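PDB 3ANP: transcriptional repressor, TetR family from Thermus thermophilus, which probably represses genes of fatty acid degradation by binding their regulatory DNA, and binds lauroyl-CoA in its all-helical C-terminal domain. Local coordinates for residues R87-F90 / R91-E95; K137-E141 / Q142-R146. All coordinates share one frame; numbering follows the deposited sequence.

Interaction 1 (R87-F90 / R91-E95); sequences RHLF and RVLAE
Phe90 and Leu93 meet on the inner side of helix 82-99, in the ligand-binding domain of a TetR-family repressor, with Phe90 CD1 3.8 Å from Leu93 CD1. Leu89 lies alongside Leu93, pointing the same way, its CG 4.2 Å from Leu93 CD1. This side is tightly packed: helix 128-142 supplies Ile132, Ile135 and Leu128, helix 151-172 adds Leu158 and Tyr162, and the side chain of Leu93 is about 5 Å from the bound dodecyl-CoA. Regular i to i+4 backbone bonds run beneath, the straightest from Val92 N to His88 O (171°).

His88 and Val92 pack against Leu75 and Leu68 of helix 54-77, whose Glu71 is hydrogen-bonded to His88 NE2. With His88 CG anti to the backbone N (chi1 173°), the imidazole runs along the helix and takes Val92 CG2 over one face, 4.0 Å from the ring centroid, in a CH-pi contact. The loose side belongs to exposed Arg91, which folds back and lays one guanidinium face over Arg87 O and His88 CA, its plane 75° from the imidazole. One water links the two groups, accepting from Arg91 NE at 2.7 Å and lying 2.9 Å from His88 ND1.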
loop_
_atom_site.group_PDB
_atom_site.type_symbol
_atom_site.label_atom_id
_atom_site.label_comp_id
_atom_site.label_asym_id
_atom_site.label_seq_id
_atom_site.Cartn_x
_atom_site.Cartn_y
_atom_site.Cartn_z
ATOM N N ARG A 87 19.603 -3.419 -0.831
ATOM C CA ARG A 87 19.240 -4.689 -1.463
ATOM C C ARG A 87 19.186 -5.792 -0.416
ATOM O O ARG A 87 18.301 -6.645 -0.445
ATOM C CB ARG A 87 20.260 -5.104 -2.535
ATOM C CG ARG A 87 20.286 -4.254 -3.788
ATOM C CD ARG A 87 20.893 -5.050 -4.942
ATOM N NE ARG A 87 21.015 -4.254 -6.157
ATOM C CZ ARG A 87 21.961 -3.341 -6.363
ATOM N NH1 ARG A 87 22.874 -3.109 -5.429
ATOM N NH2 ARG A 87 21.993 -2.659 -7.501
ATOM N N HIS A 88 20.154 -5.780 0.494
ATOM C CA HIS A 88 20.204 -6.781 1.555
ATOM C C HIS A 88 18.970 -6.685 2.451
ATOM O O HIS A 88 18.331 -7.694 2.774
ATOM C CB HIS A 88 21.454 -6.577 2.411
ATOM C CG HIS A 88 21.509 -7.459 3.616
ATOM N ND1 HIS A 88 21.857 -8.791 3.547
ATOM C CD2 HIS A 88 21.241 -7.206 4.920
ATOM C CE1 HIS A 88 21.803 -9.320 4.757
ATOM N NE2 HIS A 88 21.430 -8.380 5.607
ATOM N N LEU A 89 18.638 -5.465 2.860
ATOM C CA LEU A 89 17.492 -5.260 3.733
ATOM C C LEU A 89 16.215 -5.845 3.145
ATOM O O LEU A 89 15.453 -6.522 3.838
ATOM C CB LEU A 89 17.298 -3.769 4.008
ATOM C CG LEU A 89 16.036 -3.359 4.777
ATOM C CD1 LEU A 89 16.007 -3.997 6.146
ATOM C CD2 LEU A 89 16.018 -1.844 4.904
ATOM N N PHE A 90 15.979 -5.601 1.862
ATOM C CA PHE A 90 14.757 -6.102 1.260
ATOM C C PHE A 90 14.798 -7.597 1.062
ATOM O O PHE A 90 13.780 -8.261 1.159
ATOM C CB PHE A 90 14.465 -5.332 -0.027
ATOM C CG PHE A 90 14.029 -3.928 0.243
ATOM C CD1 PHE A 90 12.793 -3.682 0.832
ATOM C CD2 PHE A 90 14.889 -2.863 0.026
ATOM C CE1 PHE A 90 12.422 -2.391 1.206
ATOM C CE2 PHE A 90 14.530 -1.566 0.399
ATOM C CZ PHE A 90 13.299 -1.331 0.989
ATOM N N ARG A 91 15.992 -8.126 0.822
ATOM C CA ARG A 91 16.155 -9.563 0.673
ATOM C C ARG A 91 15.765 -10.218 2.014
ATOM O O ARG A 91 14.965 -11.155 2.061
ATOM C CB ARG A 91 17.620 -9.870 0.322
ATOM C CG ARG A 91 17.851 -11.063 -0.584
ATOM C CD ARG A 91 19.028 -10.781 -1.526
ATOM N NE ARG A 91 20.245 -10.382 -0.809
ATOM C CZ ARG A 91 21.098 -9.447 -1.226
ATOM N NH1 ARG A 91 20.882 -8.795 -2.362
ATOM N NH2 ARG A 91 22.174 -9.161 -0.504
ATOM N N VAL A 92 16.317 -9.713 3.111
ATOM C CA VAL A 92 16.006 -10.276 4.424
ATOM C C VAL A 92 14.553 -10.008 4.805
ATOM O O VAL A 92 13.911 -10.827 5.465
ATOM C CB VAL A 92 16.963 -9.720 5.494
ATOM C CG1 VAL A 92 16.416 -10.000 6.888
ATOM C CG2 VAL A 92 18.345 -10.384 5.322
ATOM N N LEU A 93 14.031 -8.864 4.389
ATOM C CA LEU A 93 12.634 -8.548 4.673
ATOM C C LEU A 93 11.736 -9.571 3.978
ATOM O O LEU A 93 10.782 -10.070 4.565
ATOM C CB LEU A 93 12.291 -7.147 4.163
ATOM C CG LEU A 93 12.354 -5.997 5.166
ATOM C CD1 LEU A 93 12.065 -4.674 4.438
ATOM C CD2 LEU A 93 11.328 -6.238 6.270
ATOM N N ALA A 94 12.053 -9.888 2.728
ATOM C CA ALA A 94 11.256 -10.852 1.970
ATOM C C ALA A 94 11.333 -12.226 2.626
ATOM O O ALA A 94 10.328 -12.911 2.810
ATOM C CB ALA A 94 11.753 -10.932 0.540
ATOM N N GLU A 95 12.544 -12.623 2.988
ATOM C CA GLU A 95 12.737 -13.914 3.624
ATOM C C GLU A 95 12.019 -13.974 4.968
ATOM O O GLU A 95 11.300 -14.928 5.261
ATOM C CB GLU A 95 14.242 -14.171 3.789
ATOM C CG GLU A 95 14.962 -14.276 2.448
ATOM C CD GLU A 95 16.491 -14.232 2.564
ATOM O OE1 GLU A 95 17.023 -13.813 3.621
ATOM O OE2 GLU A 95 17.164 -14.604 1.585
HETATM O O HOH W 1 21.392 -10.819 1.567
#

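Interaction 2 (K137-E141 / Q142-R146)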
loop_
_atom_site.group_PDB
_atom_site.type_symbol
_atom_site.label_atom_id
_atom_site.label_comp_id
_atom_site.label_asym_id
_atom_site.label_seq_id
_atom_site.Cartn_x
_atom_site.Cartn_y
_atom_site.Cartn_z
ATOM N N LYS A 137 20.711 8.339 3.560
ATOM C CA LYS A 137 21.527 9.459 4.033
ATOM C C LYS A 137 22.945 9.530 3.436
ATOM O O LYS A 137 23.339 10.560 2.875
ATOM C CB LYS A 137 21.601 9.440 5.568
ATOM C CG LYS A 137 22.359 10.608 6.183
ATOM C CD LYS A 137 22.069 10.676 7.688
ATOM C CE LYS A 137 22.713 11.886 8.347
ATOM N NZ LYS A 137 24.202 11.798 8.372
ATOM N N PRO A 138 23.732 8.452 3.569
ATOM C CA PRO A 138 25.096 8.413 3.034
ATOM C C PRO A 138 25.098 8.680 1.522
ATOM O O PRO A 138 26.049 9.260 0.986
ATOM C CB PRO A 138 25.559 6.993 3.350
ATOM C CG PRO A 138 24.736 6.600 4.506
ATOM C CD PRO A 138 23.386 7.170 4.203
ATOM N N LEU A 139 24.044 8.237 0.834
ATOM C CA LEU A 139 23.950 8.470 -0.602
ATOM C C LEU A 139 23.765 9.961 -0.868
ATOM O O LEU A 139 24.354 10.508 -1.808
ATOM C CB LEU A 139 22.793 7.668 -1.215
ATOM C CG LEU A 139 22.967 6.139 -1.269
ATOM C CD1 LEU A 139 21.682 5.503 -1.772
ATOM C CD2 LEU A 139 24.136 5.754 -2.178
ATOM N N ARG A 140 22.955 10.629 -0.044
ATOM C CA ARG A 140 22.745 12.052 -0.244
ATOM C C ARG A 140 24.046 12.817 -0.010
ATOM O O ARG A 140 24.363 13.748 -0.748
ATOM C CB ARG A 140 21.664 12.601 0.688
ATOM C CG ARG A 140 21.406 14.095 0.456
ATOM C CD ARG A 140 20.355 14.648 1.392
ATOM N NE ARG A 140 20.673 14.357 2.786
ATOM C CZ ARG A 140 21.815 14.683 3.385
ATOM N NH1 ARG A 140 22.770 15.317 2.713
ATOM N NH2 ARG A 140 22.001 14.378 4.665
ATOM N N GLU A 141 24.798 12.417 1.011
ATOM C CA GLU A 141 26.066 13.073 1.331
ATOM C C GLU A 141 27.087 12.783 0.238
ATOM O O GLU A 141 28.013 13.554 0.025
ATOM C CB GLU A 141 26.610 12.572 2.673
ATOM C CG GLU A 141 25.630 12.685 3.833
ATOM C CD GLU A 141 26.153 12.016 5.097
ATOM O OE1 GLU A 141 26.776 10.934 4.987
ATOM O OE2 GLU A 141 25.932 12.564 6.197
ATOM N N GLN A 142 26.913 11.659 -0.448
ATOM C CA GLN A 142 27.812 11.262 -1.519
ATOM C C GLN A 142 27.497 12.051 -2.791
ATOM O O GLN A 142 28.265 12.023 -3.751
ATOM C CB GLN A 142 27.667 9.762 -1.784
ATOM C CG GLN A 142 28.744 9.156 -2.652
ATOM C CD GLN A 142 28.388 7.745 -3.104
ATOM O OE1 GLN A 142 27.918 6.926 -2.312
ATOM N NE2 GLN A 142 28.619 7.456 -4.381
ATOM N N GLY A 143 26.360 12.736 -2.800
ATOM C CA GLY A 143 25.977 13.534 -3.957
ATOM C C GLY A 143 25.264 12.792 -5.078
ATOM O O GLY A 143 25.059 13.354 -6.155
ATOM N N VAL A 144 24.882 11.539 -4.842
ATOM C CA VAL A 144 24.201 10.761 -5.870
ATOM C C VAL A 144 22.693 10.618 -5.650
ATOM O O VAL A 144 22.009 9.993 -6.462
ATOM C CB VAL A 144 24.834 9.351 -6.028
ATOM C CG1 VAL A 144 26.305 9.492 -6.399
ATOM C CG2 VAL A 144 24.695 8.547 -4.733
ATOM N N LEU A 145 22.174 11.219 -4.578
ATOM C CA LEU A 145 20.741 11.139 -4.291
ATOM C C LEU A 145 20.105 12.507 -4.484
ATOM O O LEU A 145 20.674 13.518 -4.076
ATOM C CB LEU A 145 20.498 10.665 -2.848
ATOM C CG LEU A 145 19.134 9.997 -2.617
ATOM C CD1 LEU A 145 19.150 8.621 -3.279
ATOM C CD2 LEU A 145 18.832 9.863 -1.107
ATOM N N ARG A 146 18.920 12.553 -5.088
ATOM C CA ARG A 146 18.254 13.846 -5.297
ATOM C C ARG A 146 17.948 14.512 -3.952
ATOM O O ARG A 146 17.782 13.834 -2.935
ATOM C CB ARG A 146 16.962 13.660 -6.094
ATOM C CG ARG A 146 15.895 12.841 -5.375
ATOM C CD ARG A 146 14.820 12.442 -6.361
ATOM N NE ARG A 146 14.259 13.596 -7.043
ATOM C CZ ARG A 146 13.644 13.533 -8.215
ATOM N NH1 ARG A 146 13.513 12.363 -8.830
ATOM N NH2 ARG A 146 13.171 14.640 -8.779
HETATM O O HOH W 2 22.698 14.769 -2.842
#
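The backbone of helix 128-142 ends at Gly143, whose positive phi (85°) turns the chain out of the helix, while Gly143 N bonds to Arg140 O (3.0 Å) and Val144 N to Leu139 O (3.2 Å).

Leu139 carries the apolar part. Its chi1 of -70° sets CG beside the backbone N and turns the branch toward Val144, where Leu139 CD2 meets Val144 CG2 at 3.8 Å, the two side chains crossing obliquely. Gln142 lies alongside Leu139 and points the same way, its OE1 4.0 Å from Leu139 CD2. Leu145 folds back against the helix, its CB 3.7 Å from Arg140 CA and 4.1 Å from Leu139 CB; farther out it packs on Leu151 and Met154 of helix 151-172 and on Met193 of the second subunit. A water donates to Arg140 O and to Leu145 O, tying the last turn to the departing chain. On the outer surface Lys137 NZ makes a salt bridge to Glu141 OE2 (2.9 Å), meeting the oxygen from above the carboxylate plane. Beyond the turn, Arg146 pairs with Asp148 and with Glu191 of the second subunit. The whole is a Schellman motif with a hydrophobic contact across it, from Leu139 before the glycine to Val144 after it.

How the interactions relate
Interaction 1 comes first along the chain, in the middle of helix 82-99, and interaction 2 follows at the C-terminal end of helix 128-142 and in the loop leading to helix 151-172. Their centres are 22 Å apart and their nearest atoms about 9 Å, without touching. Both belong to the C-terminal TetR-family region, and their helices pack together: residues 87-95 touch helix 128-142, while Pro138 and Leu139 touch Pro82 at the start of helix 82-99. They differ in depth, their centres lying 11 Å and 25 Å from the chain's centre: interaction 1 belongs to the interior of the ligand-binding domain, interaction 2 to its periphery, at the dimer contact.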